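Local coordinates for dual specificity protein phosphatase 18 (Homo sapiens, PDB 2ESB) that removes phosphate from tyrosine, serine and threonine residues of proteins, acting on MAP kinase peptides and preferring phosphotyrosine and diphosphorylated forms over phosphothreonine, at residues A[49-54]-A[101-106]; A[43-48]-A[97-102]; A[86-91]-A[119-124]; A[71-76]-A[145-150]. One frame throughout, in Å; residues are numbered along the deposited sequence.

Interaction 1. Residues A[49-54]-A[101-106]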
loop_
_atom_site.group_PDB
_atom_site.type_symbol
_atom_site.label_atom_id
_atom_site.label_comp_id
_atom_site.label_asym_id
_atom_site.label_seq_id
_atom_site.Cartn_x
_atom_site.Cartn_y
_atom_site.Cartn_z
ATOM N N VAL A 49 2.613 -11.087 5.778
ATOM C CA VAL A 49 1.427 -10.724 5.013
ATOM C C VAL A 49 0.619 -9.696 5.799
ATOM O O VAL A 49 0.206 -9.945 6.937
ATOM C CB VAL A 49 0.532 -11.954 4.729
ATOM C CG1 VAL A 49 -0.763 -11.503 4.055
ATOM C CG2 VAL A 49 1.275 -12.954 3.822
ATOM N N ILE A 50 0.408 -8.533 5.194
ATOM C CA ILE A 50 -0.352 -7.466 5.830
ATOM C C ILE A 50 -1.645 -7.264 5.049
ATOM O O ILE A 50 -1.643 -6.771 3.925
ATOM C CB ILE A 50 0.440 -6.145 5.859
ATOM C CG1 ILE A 50 1.772 -6.353 6.596
ATOM C CG2 ILE A 50 -0.383 -5.080 6.571
ATOM C CD1 ILE A 50 2.627 -5.080 6.759
ATOM N N ASN A 51 -2.745 -7.669 5.666
ATOM C CA ASN A 51 -4.073 -7.606 5.081
ATOM C C ASN A 51 -4.703 -6.271 5.449
ATOM O O ASN A 51 -5.110 -6.048 6.590
ATOM C CB ASN A 51 -4.874 -8.807 5.619
ATOM C CG ASN A 51 -6.329 -8.830 5.169
ATOM O OD1 ASN A 51 -6.863 -7.865 4.624
ATOM N ND2 ASN A 51 -6.986 -9.949 5.433
ATOM N N VAL A 52 -4.774 -5.372 4.471
ATOM C CA VAL A 52 -5.345 -4.058 4.706
ATOM C C VAL A 52 -6.825 -4.049 4.320
ATOM O O VAL A 52 -7.225 -3.449 3.325
ATOM C CB VAL A 52 -4.579 -2.967 3.903
ATOM C CG1 VAL A 52 -4.903 -1.597 4.463
ATOM C CG2 VAL A 52 -3.076 -3.221 3.969
ATOM N N SER A 53 -7.640 -4.736 5.107
ATOM C CA SER A 53 -9.076 -4.789 4.830
ATOM C C SER A 53 -9.827 -5.264 6.060
ATOM O O SER A 53 -9.252 -5.858 6.969
ATOM C CB SER A 53 -9.379 -5.779 3.708
ATOM O OG SER A 53 -9.400 -7.097 4.240
ATOM N N VAL A 54 -11.126 -5.017 6.063
ATOM C CA VAL A 54 -11.967 -5.454 7.152
ATOM C C VAL A 54 -12.528 -6.817 6.776
ATOM O O VAL A 54 -12.615 -7.722 7.601
ATOM C CB VAL A 54 -13.175 -4.501 7.340
ATOM C CG1 VAL A 54 -14.095 -5.028 8.424
ATOM C CG2 VAL A 54 -12.688 -3.111 7.702
ATOM N N LEU A 101 4.147 -8.832 1.897
ATOM C CA LEU A 101 3.080 -8.722 0.913
ATOM C C LEU A 101 1.994 -7.872 1.553
ATOM O O LEU A 101 1.464 -8.210 2.627
ATOM C CB LEU A 101 2.451 -10.081 0.536
ATOM C CG LEU A 101 1.122 -9.970 -0.248
ATOM C CD1 LEU A 101 1.356 -9.329 -1.635
ATOM C CD2 LEU A 101 0.489 -11.354 -0.419
ATOM N N LEU A 102 1.694 -6.749 0.918
ATOM C CA LEU A 102 0.614 -5.883 1.359
ATOM C C LEU A 102 -0.525 -6.240 0.413
ATOM O O LEU A 102 -0.315 -6.245 -0.791
ATOM C CB LEU A 102 0.945 -4.410 1.111
ATOM C CG LEU A 102 1.641 -3.570 2.167
ATOM C CD1 LEU A 102 1.988 -2.208 1.555
ATOM C CD2 LEU A 102 0.718 -3.426 3.388
ATOM N N HIS A 103 -1.716 -6.532 0.934
ATOM C CA HIS A 103 -2.854 -6.821 0.065
ATOM C C HIS A 103 -4.150 -6.318 0.691
ATOM O O HIS A 103 -4.221 -6.035 1.887
ATOM C CB HIS A 103 -2.984 -8.327 -0.205
ATOM C CG HIS A 103 -3.641 -9.094 0.905
ATOM N ND1 HIS A 103 -5.008 -9.258 0.991
ATOM C CD2 HIS A 103 -3.116 -9.758 1.966
ATOM C CE1 HIS A 103 -5.296 -9.995 2.050
ATOM N NE2 HIS A 103 -4.166 -10.312 2.659
ATOM N N CYS A 104 -5.166 -6.172 -0.141
ATOM C CA CYS A 104 -6.479 -5.778 0.335
ATOM C C CYS A 104 -7.417 -6.682 -0.471
ATOM O O CYS A 104 -7.073 -7.850 -0.703
ATOM C CB CYS A 104 -6.727 -4.268 0.131
ATOM S SG CYS A 104 -6.337 -3.557 -1.489
ATOM N N ALA A 105 -8.582 -6.208 -0.888
ATOM C CA ALA A 105 -9.458 -7.092 -1.653
ATOM C C ALA A 105 -9.031 -7.146 -3.118
ATOM O O ALA A 105 -8.861 -8.228 -3.684
ATOM C CB ALA A 105 -10.925 -6.640 -1.534
ATOM N N ALA A 106 -8.829 -5.982 -3.728
ATOM C CA ALA A 106 -8.434 -5.935 -5.138
ATOM C C ALA A 106 -6.992 -5.492 -5.375
ATOM O O ALA A 106 -6.516 -5.541 -6.500
ATOM C CB ALA A 106 -9.375 -5.002 -5.900
#

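Interaction 2. Residues A[43-48]-A[97-102]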
loop_
_atom_site.group_PDB
_atom_site.type_symbol
_atom_site.label_atom_id
_atom_site.label_comp_id
_atom_site.label_asym_id
_atom_site.label_seq_id
_atom_site.Cartn_x
_atom_site.Cartn_y
_atom_site.Cartn_z
ATOM N N SER A 43 7.053 -19.178 -3.328
ATOM C CA SER A 43 7.923 -18.953 -4.477
ATOM C C SER A 43 8.490 -17.527 -4.518
ATOM O O SER A 43 9.558 -17.296 -5.077
ATOM C CB SER A 43 7.175 -19.250 -5.777
ATOM O OG SER A 43 6.313 -18.180 -6.111
ATOM N N ASN A 44 7.771 -16.570 -3.943
ATOM C CA ASN A 44 8.251 -15.198 -3.905
ATOM C C ASN A 44 8.869 -14.926 -2.539
ATOM O O ASN A 44 9.154 -13.782 -2.184
ATOM C CB ASN A 44 7.103 -14.226 -4.176
ATOM C CG ASN A 44 6.699 -14.207 -5.633
ATOM O OD1 ASN A 44 7.316 -13.529 -6.444
ATOM N ND2 ASN A 44 5.670 -14.973 -5.974
ATOM N N GLN A 45 9.055 -15.992 -1.769
ATOM C CA GLN A 45 9.660 -15.887 -0.449
ATOM C C GLN A 45 8.997 -14.870 0.481
ATOM O O GLN A 45 9.682 -14.134 1.192
ATOM C CB GLN A 45 11.149 -15.563 -0.595
ATOM C CG GLN A 45 11.965 -16.715 -1.158
ATOM C CD GLN A 45 13.417 -16.340 -1.378
ATOM O OE1 GLN A 45 13.780 -15.771 -2.410
ATOM N NE2 GLN A 45 14.254 -16.640 -0.400
ATOM N N ILE A 46 7.667 -14.833 0.485
ATOM C CA ILE A 46 6.951 -13.914 1.368
ATOM C C ILE A 46 6.979 -14.439 2.814
ATOM O O ILE A 46 6.635 -15.597 3.065
ATOM C CB ILE A 46 5.476 -13.756 0.943
ATOM C CG1 ILE A 46 5.379 -13.302 -0.519
ATOM C CG2 ILE A 46 4.791 -12.743 1.852
ATOM C CD1 ILE A 46 6.127 -12.016 -0.821
ATOM N N THR A 47 7.359 -13.589 3.763
ATOM C CA THR A 47 7.425 -14.001 5.171
ATOM C C THR A 47 6.462 -13.236 6.054
ATOM O O THR A 47 6.211 -13.625 7.201
ATOM C CB THR A 47 8.842 -13.806 5.760
ATOM O OG1 THR A 47 9.234 -12.435 5.638
ATOM C CG2 THR A 47 9.846 -14.680 5.039
ATOM N N MET A 48 5.927 -12.146 5.511
ATOM C CA MET A 48 4.992 -11.293 6.227
ATOM C C MET A 48 3.839 -10.893 5.307
ATOM O O MET A 48 4.064 -10.425 4.192
ATOM C CB MET A 48 5.703 -10.018 6.707
ATOM C CG MET A 48 4.814 -9.081 7.533
ATOM S SD MET A 48 4.483 -9.752 9.182
ATOM C CE MET A 48 2.800 -9.212 9.448
ATOM N N GLN A 97 15.775 -9.546 6.697
ATOM C CA GLN A 97 15.892 -10.382 5.503
ATOM C C GLN A 97 14.612 -11.105 5.101
ATOM O O GLN A 97 14.663 -12.184 4.503
ATOM C CB GLN A 97 17.006 -11.426 5.688
ATOM C CG GLN A 97 18.366 -10.835 6.010
ATOM C CD GLN A 97 18.830 -9.858 4.952
ATOM O OE1 GLN A 97 18.956 -10.208 3.776
ATOM N NE2 GLN A 97 19.085 -8.620 5.364
ATOM N N GLY A 98 13.466 -10.525 5.427
ATOM C CA GLY A 98 12.212 -11.145 5.052
ATOM C C GLY A 98 11.608 -10.317 3.938
ATOM O O GLY A 98 12.238 -9.372 3.468
ATOM N N ARG A 99 10.399 -10.674 3.515
ATOM C CA ARG A 99 9.702 -9.946 2.457
ATOM C C ARG A 99 8.234 -9.793 2.850
ATOM O O ARG A 99 7.622 -10.710 3.399
ATOM C CB ARG A 99 9.810 -10.688 1.123
ATOM C CG ARG A 99 11.235 -10.840 0.633
ATOM C CD ARG A 99 11.282 -11.374 -0.792
ATOM N NE ARG A 99 12.642 -11.788 -1.133
ATOM C CZ ARG A 99 13.050 -12.120 -2.351
ATOM N NH1 ARG A 99 12.202 -12.085 -3.370
ATOM N NH2 ARG A 99 14.310 -12.498 -2.548
ATOM N N THR A 100 7.672 -8.635 2.540
ATOM C CA THR A 100 6.296 -8.350 2.904
ATOM C C THR A 100 5.336 -8.246 1.728
ATOM O O THR A 100 5.667 -7.659 0.696
ATOM C CB THR A 100 6.227 -7.011 3.683
ATOM O OG1 THR A 100 7.091 -7.073 4.830
ATOM C CG2 THR A 100 4.809 -6.715 4.136
ATOM N N LEU A 101 4.147 -8.832 1.897
ATOM C CA LEU A 101 3.080 -8.722 0.913
ATOM C C LEU A 101 1.994 -7.872 1.553
ATOM O O LEU A 101 1.464 -8.210 2.627
ATOM C CB LEU A 101 2.451 -10.081 0.536
ATOM C CG LEU A 101 1.122 -9.970 -0.248
ATOM C CD1 LEU A 101 1.356 -9.329 -1.635
ATOM C CD2 LEU A 101 0.489 -11.354 -0.419
ATOM N N LEU A 102 1.694 -6.749 0.918
ATOM C CA LEU A 102 0.614 -5.883 1.359
ATOM C C LEU A 102 -0.525 -6.240 0.413
ATOM O O LEU A 102 -0.315 -6.245 -0.791
ATOM C CB LEU A 102 0.945 -4.410 1.111
ATOM C CG LEU A 102 1.641 -3.570 2.167
ATOM C CD1 LEU A 102 1.988 -2.208 1.555
ATOM C CD2 LEU A 102 0.718 -3.426 3.388
HETATM O O HOH W 1 12.292 -13.885 2.582
#

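Interaction 3. Residues A[86-91]-A[119-124]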
loop_
_atom_site.group_PDB
_atom_site.type_symbol
_atom_site.label_atom_id
_atom_site.label_comp_id
_atom_site.label_asym_id
_atom_site.label_seq_id
_atom_site.Cartn_x
_atom_site.Cartn_y
_atom_site.Cartn_z
ATOM N N ILE A 86 2.893 0.935 9.963
ATOM C CA ILE A 86 3.042 -0.115 8.967
ATOM C C ILE A 86 4.314 0.089 8.138
ATOM O O ILE A 86 4.969 -0.883 7.765
ATOM C CB ILE A 86 1.826 -0.196 8.036
ATOM C CG1 ILE A 86 0.601 -0.655 8.834
ATOM C CG2 ILE A 86 2.115 -1.170 6.891
ATOM C CD1 ILE A 86 0.750 -2.027 9.465
ATOM N N ALA A 87 4.667 1.343 7.846
ATOM C CA ALA A 87 5.896 1.614 7.091
ATOM C C ALA A 87 7.102 1.069 7.874
ATOM O O ALA A 87 8.006 0.431 7.314
ATOM C CB ALA A 87 6.063 3.115 6.867
ATOM N N ASP A 88 7.118 1.321 9.177
ATOM C CA ASP A 88 8.220 0.841 10.009
ATOM C C ASP A 88 8.220 -0.694 10.068
ATOM O O ASP A 88 9.278 -1.326 10.143
ATOM C CB ASP A 88 8.107 1.406 11.425
ATOM C CG ASP A 88 8.232 2.928 11.470
ATOM O OD1 ASP A 88 8.745 3.543 10.511
ATOM O OD2 ASP A 88 7.822 3.512 12.488
ATOM N N HIS A 89 7.034 -1.292 10.011
ATOM C CA HIS A 89 6.923 -2.749 10.063
ATOM C C HIS A 89 7.541 -3.337 8.790
ATOM O O HIS A 89 8.316 -4.282 8.848
ATOM C CB HIS A 89 5.447 -3.154 10.186
ATOM C CG HIS A 89 5.227 -4.588 10.572
ATOM N ND1 HIS A 89 5.689 -5.650 9.823
ATOM C CD2 HIS A 89 4.528 -5.131 11.598
ATOM C CE1 HIS A 89 5.275 -6.784 10.364
ATOM N NE2 HIS A 89 4.568 -6.497 11.441
ATOM N N ILE A 90 7.196 -2.772 7.640
ATOM C CA ILE A 90 7.742 -3.251 6.371
ATOM C C ILE A 90 9.267 -3.151 6.399
ATOM O O ILE A 90 9.975 -4.067 5.988
ATOM C CB ILE A 90 7.175 -2.420 5.198
ATOM C CG1 ILE A 90 5.661 -2.657 5.106
ATOM C CG2 ILE A 90 7.868 -2.796 3.893
ATOM C CD1 ILE A 90 4.946 -1.659 4.206
ATOM N N HIS A 91 9.761 -2.028 6.894
ATOM C CA HIS A 91 11.197 -1.810 6.991
ATOM C C HIS A 91 11.863 -2.839 7.907
ATOM O O HIS A 91 12.911 -3.386 7.564
ATOM C CB HIS A 91 11.477 -0.402 7.516
ATOM C CG HIS A 91 12.934 -0.108 7.685
ATOM N ND1 HIS A 91 13.813 -0.071 6.623
ATOM C CD2 HIS A 91 13.673 0.123 8.795
ATOM C CE1 HIS A 91 15.032 0.167 7.073
ATOM N NE2 HIS A 91 14.974 0.289 8.386
ATOM N N LEU A 119 6.970 4.032 0.692
ATOM C CA LEU A 119 7.982 4.506 -0.254
ATOM C C LEU A 119 8.458 5.918 0.073
ATOM O O LEU A 119 9.650 6.212 -0.029
ATOM C CB LEU A 119 7.451 4.462 -1.688
ATOM C CG LEU A 119 7.247 3.064 -2.277
ATOM C CD1 LEU A 119 6.614 3.156 -3.660
ATOM C CD2 LEU A 119 8.594 2.352 -2.357
ATOM N N MET A 120 7.542 6.793 0.475
ATOM C CA MET A 120 7.946 8.154 0.816
ATOM C C MET A 120 8.839 8.161 2.047
ATOM O O MET A 120 9.854 8.862 2.092
ATOM C CB MET A 120 6.731 9.049 1.095
ATOM C CG MET A 120 5.877 9.369 -0.121
ATOM S SD MET A 120 4.716 10.727 0.226
ATOM C CE MET A 120 3.559 9.890 1.343
ATOM N N LYS A 121 8.465 7.380 3.051
ATOM C CA LYS A 121 9.238 7.365 4.278
ATOM C C LYS A 121 10.575 6.657 4.188
ATOM O O LYS A 121 11.567 7.150 4.719
ATOM C CB LYS A 121 8.424 6.758 5.425
ATOM C CG LYS A 121 9.140 6.864 6.766
ATOM C CD LYS A 121 8.325 6.351 7.945
ATOM C CE LYS A 121 9.084 6.609 9.274
ATOM N NZ LYS A 121 8.237 6.358 10.499
ATOM N N TYR A 122 10.627 5.520 3.504
ATOM C CA TYR A 122 11.880 4.773 3.448
ATOM C C TYR A 122 12.693 4.767 2.162
ATOM O O TYR A 122 13.817 4.263 2.150
ATOM C CB TYR A 122 11.626 3.330 3.894
ATOM C CG TYR A 122 11.473 3.220 5.386
ATOM C CD1 TYR A 122 10.216 3.194 5.974
ATOM C CD2 TYR A 122 12.597 3.212 6.217
ATOM C CE1 TYR A 122 10.073 3.167 7.356
ATOM C CE2 TYR A 122 12.464 3.188 7.601
ATOM C CZ TYR A 122 11.196 3.167 8.160
ATOM O OH TYR A 122 11.038 3.167 9.523
ATOM N N HIS A 123 12.139 5.295 1.076
ATOM C CA HIS A 123 12.884 5.339 -0.183
ATOM C C HIS A 123 13.072 6.786 -0.655
ATOM O O HIS A 123 13.380 7.048 -1.820
ATOM C CB HIS A 123 12.166 4.498 -1.241
ATOM C CG HIS A 123 12.354 3.023 -1.048
ATOM N ND1 HIS A 123 13.388 2.321 -1.629
ATOM C CD2 HIS A 123 11.686 2.136 -0.276
ATOM C CE1 HIS A 123 13.348 1.064 -1.223
ATOM N NE2 HIS A 123 12.324 0.925 -0.400
ATOM N N ALA A 124 12.868 7.714 0.274
ATOM C CA ALA A 124 13.019 9.144 0.015
ATOM C C ALA A 124 12.396 9.568 -1.315
ATOM O O ALA A 124 13.035 10.239 -2.131
ATOM C CB ALA A 124 14.502 9.509 0.046
#

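Interaction 4. Residues A[71-76]-A[145-150]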
loop_
_atom_site.group_PDB
_atom_site.type_symbol
_atom_site.label_atom_id
_atom_site.label_comp_id
_atom_site.label_asym_id
_atom_site.label_seq_id
_atom_site.Cartn_x
_atom_site.Cartn_y
_atom_site.Cartn_z
ATOM N N VAL A 71 -9.626 -1.718 7.724
ATOM C CA VAL A 71 -10.211 -0.494 7.187
ATOM C C VAL A 71 -11.017 -0.817 5.946
ATOM O O VAL A 71 -10.679 -1.727 5.189
ATOM C CB VAL A 71 -9.149 0.559 6.813
ATOM C CG1 VAL A 71 -8.372 0.988 8.062
ATOM C CG2 VAL A 71 -8.215 0.001 5.770
ATOM N N ALA A 72 -12.115 -0.093 5.771
ATOM C CA ALA A 72 -12.963 -0.261 4.611
ATOM C C ALA A 72 -12.366 0.667 3.563
ATOM O O ALA A 72 -11.618 1.591 3.902
ATOM C CB ALA A 72 -14.396 0.167 4.942
ATOM N N ASP A 73 -12.664 0.427 2.292
ATOM C CA ASP A 73 -12.142 1.312 1.263
ATOM C C ASP A 73 -13.097 2.493 1.125
ATOM O O ASP A 73 -13.876 2.580 0.178
ATOM C CB ASP A 73 -11.997 0.598 -0.077
ATOM C CG ASP A 73 -11.498 1.536 -1.169
ATOM O OD1 ASP A 73 -10.662 2.418 -0.858
ATOM O OD2 ASP A 73 -11.930 1.392 -2.331
ATOM N N SER A 74 -13.027 3.389 2.099
ATOM C CA SER A 74 -13.867 4.571 2.143
ATOM C C SER A 74 -13.008 5.799 2.360
ATOM O O SER A 74 -12.019 5.754 3.086
ATOM C CB SER A 74 -14.877 4.451 3.290
ATOM O OG SER A 74 -15.365 5.723 3.670
ATOM N N PRO A 75 -13.382 6.924 1.735
ATOM C CA PRO A 75 -12.601 8.150 1.905
ATOM C C PRO A 75 -12.556 8.605 3.365
ATOM O O PRO A 75 -11.684 9.380 3.759
ATOM C CB PRO A 75 -13.319 9.145 0.990
ATOM C CG PRO A 75 -14.740 8.645 0.984
ATOM C CD PRO A 75 -14.549 7.151 0.864
ATOM N N ASN A 76 -13.479 8.094 4.173
ATOM C CA ASN A 76 -13.544 8.454 5.586
ATOM C C ASN A 76 -12.662 7.587 6.481
ATOM O O ASN A 76 -12.337 7.976 7.601
ATOM C CB ASN A 76 -14.993 8.376 6.076
ATOM C CG ASN A 76 -15.931 9.226 5.247
ATOM O OD1 ASN A 76 -15.728 10.437 5.099
ATOM N ND2 ASN A 76 -16.963 8.598 4.696
ATOM N N SER A 145 -10.074 8.991 -3.253
ATOM C CA SER A 145 -9.727 10.380 -2.973
ATOM C C SER A 145 -9.424 10.735 -1.519
ATOM O O SER A 145 -8.609 11.626 -1.250
ATOM C CB SER A 145 -10.816 11.316 -3.530
ATOM O OG SER A 145 -10.758 11.331 -4.950
ATOM N N GLY A 146 -10.075 10.069 -0.578
ATOM C CA GLY A 146 -9.800 10.357 0.821
ATOM C C GLY A 146 -8.384 9.915 1.183
ATOM O O GLY A 146 -7.682 10.577 1.949
ATOM N N PHE A 147 -7.957 8.782 0.638
ATOM C CA PHE A 147 -6.611 8.297 0.915
ATOM C C PHE A 147 -5.593 9.260 0.288
ATOM O O PHE A 147 -4.515 9.476 0.831
ATOM C CB PHE A 147 -6.433 6.873 0.360
ATOM C CG PHE A 147 -7.259 5.823 1.080
ATOM C CD1 PHE A 147 -7.401 4.543 0.543
ATOM C CD2 PHE A 147 -7.879 6.112 2.296
ATOM C CE1 PHE A 147 -8.150 3.560 1.207
ATOM C CE2 PHE A 147 -8.629 5.143 2.972
ATOM C CZ PHE A 147 -8.766 3.864 2.428
ATOM N N TRP A 148 -5.936 9.846 -0.855
ATOM C CA TRP A 148 -5.033 10.799 -1.483
ATOM C C TRP A 148 -4.838 12.012 -0.569
ATOM O O TRP A 148 -3.714 12.469 -0.364
ATOM C CB TRP A 148 -5.560 11.233 -2.855
ATOM C CG TRP A 148 -5.151 10.287 -3.942
ATOM C CD1 TRP A 148 -5.947 9.415 -4.619
ATOM C CD2 TRP A 148 -3.823 10.098 -4.447
ATOM N NE1 TRP A 148 -5.198 8.686 -5.516
ATOM C CE2 TRP A 148 -3.890 9.087 -5.429
ATOM C CE3 TRP A 148 -2.579 10.687 -4.160
ATOM C CZ2 TRP A 148 -2.757 8.646 -6.133
ATOM C CZ3 TRP A 148 -1.451 10.247 -4.858
ATOM C CH2 TRP A 148 -1.550 9.236 -5.832
ATOM N N GLU A 149 -5.926 12.526 -0.005
ATOM C CA GLU A 149 -5.822 13.668 0.906
ATOM C C GLU A 149 -4.932 13.287 2.095
ATOM O O GLU A 149 -4.125 14.089 2.577
ATOM C CB GLU A 149 -7.207 14.067 1.431
ATOM C CG GLU A 149 -8.119 14.740 0.421
ATOM C CD GLU A 149 -9.580 14.728 0.861
ATOM O OE1 GLU A 149 -9.839 14.918 2.070
ATOM O OE2 GLU A 149 -10.465 14.534 0.000
ATOM N N GLN A 150 -5.099 12.061 2.583
ATOM C CA GLN A 150 -4.293 11.586 3.703
ATOM C C GLN A 150 -2.822 11.471 3.315
ATOM O O GLN A 150 -1.931 11.822 4.102
ATOM C CB GLN A 150 -4.824 10.240 4.200
ATOM C CG GLN A 150 -6.118 10.378 5.005
ATOM C CD GLN A 150 -6.803 9.047 5.236
ATOM O OE1 GLN A 150 -6.161 8.072 5.604
ATOM N NE2 GLN A 150 -8.118 9.004 5.028
HETATM O O HOH W 2 -9.774 11.430 4.648
#

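Interaction 1. Residues A[49-54]-A[101-106]
The imidazole of H103 carries N51 CA over one face, 3.6 Å above the ring plane and offset toward the rim, while V49 CG1 meets its edge in plane, 3.6 Å from CD2. The ring stands where strand 100-103, paired in parallel with its sheet neighbour 48-51, runs into the phosphate-binding loop of the protein tyrosine phosphatase fold, whose HCX5R signature opens with H103 and C104. Three straight backbone bonds join the strands: I50 N to L101 O, H103 N to I50 O, and V52 N to H103 O, the last at 2.7 Å. I50 and L102 share the sheet face opposite H103, and V52 CG2, just past the strand end, also meets L102 CD2. With CG anti to its backbone N (chi1 176°), N51 lays its amide by H103 CE1, the two planes 36° apart. The in-plane lone pair of N51 OD1 takes S53 OG at 2.7 Å, and ND2 reaches V56 and N58. Replacing N51 by a leucine would probably leave S53 OG without this acceptor and free the turn tied to V56 and N58. H103 ND1 donates in its ring plane to C104 O at 3.0 Å, fixing the ring's rotation beside the predicted phosphocysteine, and V52 O lies 3.3 Å from C104 CB.

Interaction 2. Residues A[43-48]-A[97-102]
R99 O is gripped by two amides, T47 N at 2.9 Å and M48 N at 3.1 Å, both tilted from its carbonyl plane. R99 N answers by donating to T47 OG1 at 3.0 Å; threonine suits the place because its hydroxyl can accept this bond, and chi1 of 58° turns it there. T47 OG1 also lies 3.3 Å from G98 CA, where a beta carbon would collide with it. One step on, L101 N donates to M48 O, M48 and T100 lie side by side, and branched I46 rests CG2 on L101 CB. The R99 chain runs extended past the backbone carbonyls of N44 and Q45, with CB 3.4 Å from Q45 O, and Q45 OE1 sits over one guanidinium face, 3.3 Å from NH2 but badly angled for a hydrogen bond. The group's firm partner is Y28 OH, bonded to NH1. An alanine instead of R99 would probably leave Y28 without this mate and open a gap beside N44 and Q45. Q45 and Q97, both with positive phi, are C' residues of Schellman motifs: two segments leave helices so ended and lead into parallel strands 48-51 and 100-103, helix-to-strand junctions of an alpha/beta fold.

Interaction 3. Residues A[86-91]-A[119-124]
D88 OD1 takes two donors, which make up the polar part of the contact. Y122 OH gives a short hydrogen bond of 2.5 Å, meeting the oxygen from above the carboxylate plane, 42° out of it; seen from the tyrosine, OD1 lies in the ring plane at the edge. K121 NZ forms a salt bridge of 2.9 Å on the syn lone pair of the same oxygen, with OD2 looser. Lysine is long enough for this because its chain is extended throughout, and its ammonium also pairs with D84, one turn earlier on the helix of D88, so that one ammonium is shared between two carboxylates and probably only partly balances them.

The aromatic part is an offset stack of H91 on Y122, with centroids 4.2 Å apart and planes at 11°. Y122 CE2 sits over the imidazole face near its rim, 3.3 Å from H91 CG. The helix backbone carries H91 CB over the centre of the phenol ring, a CH-pi contact, and chi1 of 178° then lays the imidazole on Y122.

These residues join helix 83-95, which connects parallel strands 65-68 and 100-103, to the last turn of helix 110-122, at the surface of the alpha/beta domain.

The apolar part is smaller. A87 faces the partner helix, and its short side chain lets the two backbones come close: CB touches Y122 CE1 at 4.0 Å and the extended K121 chain at CD. A87 O lies 3.4 Å from Y122 CE1, although that carbonyl is the helix acceptor of H91 N.

Interaction 4. Residues A[71-76]-A[145-150]
P75 and G146 meet at the tight end of this contact, their CA atoms 3.7 Å apart. P75 O lies 3.6 Å from G146 CA, and a beta carbon there would run into that oxygen; glycine lets the loop 71-76 lie directly on the first turn of helix 145-159. Beside it the buried ring of F147 fits under the loop: CE1 is 3.4 Å from D73 OD1, CE2 is 3.4 Å from S74 O, and A72 O lies near the ring plane at the edge. A chi1 of 178° swings the D73 carboxylate toward the ring, and OD1 is also bonded to S109 and N144. An ST turn, S74 OG accepting from N76 N, shapes the loop. Toward Q150 the fit is looser: Q150 NE2 stands 3.8 Å from P75 O, and a water fills in, donating to P75 O at 2.9 Å and accepting from NE2 at 3.0 Å. The amide suits this place by serving both ways, OE1 taking C80 N while NE2 gives to S77 O. The D73 side chain is about 7 Å from that of C104 at nearest atoms, and the loop's place is consistent with the general-acid loop of dual-specificity phosphatases, at the rim of the active site.

How the interactions relate
From the N terminus, residues 43-48 leave helix 38-43 and pair with 97-102 in interaction 2; the chain runs straight on into 49-54, which continues the pairing with 101-106 in interaction 1, so the two contacts close nearly the same loop and share L101 and L102. Inside that loop lie 71-76 and 86-91, whose partners come later: interaction 3 closes at 119-124, interaction 4 at 145-150. Both therefore cross interactions 1 and 2, and interaction 3 nests within interaction 4. Helix 83-95 joins sheet to helices, I86 and I90 packing on I50. V71 touches V52 and V54, while interactions 2 and 4 lie about 26 Å apart, centre to centre.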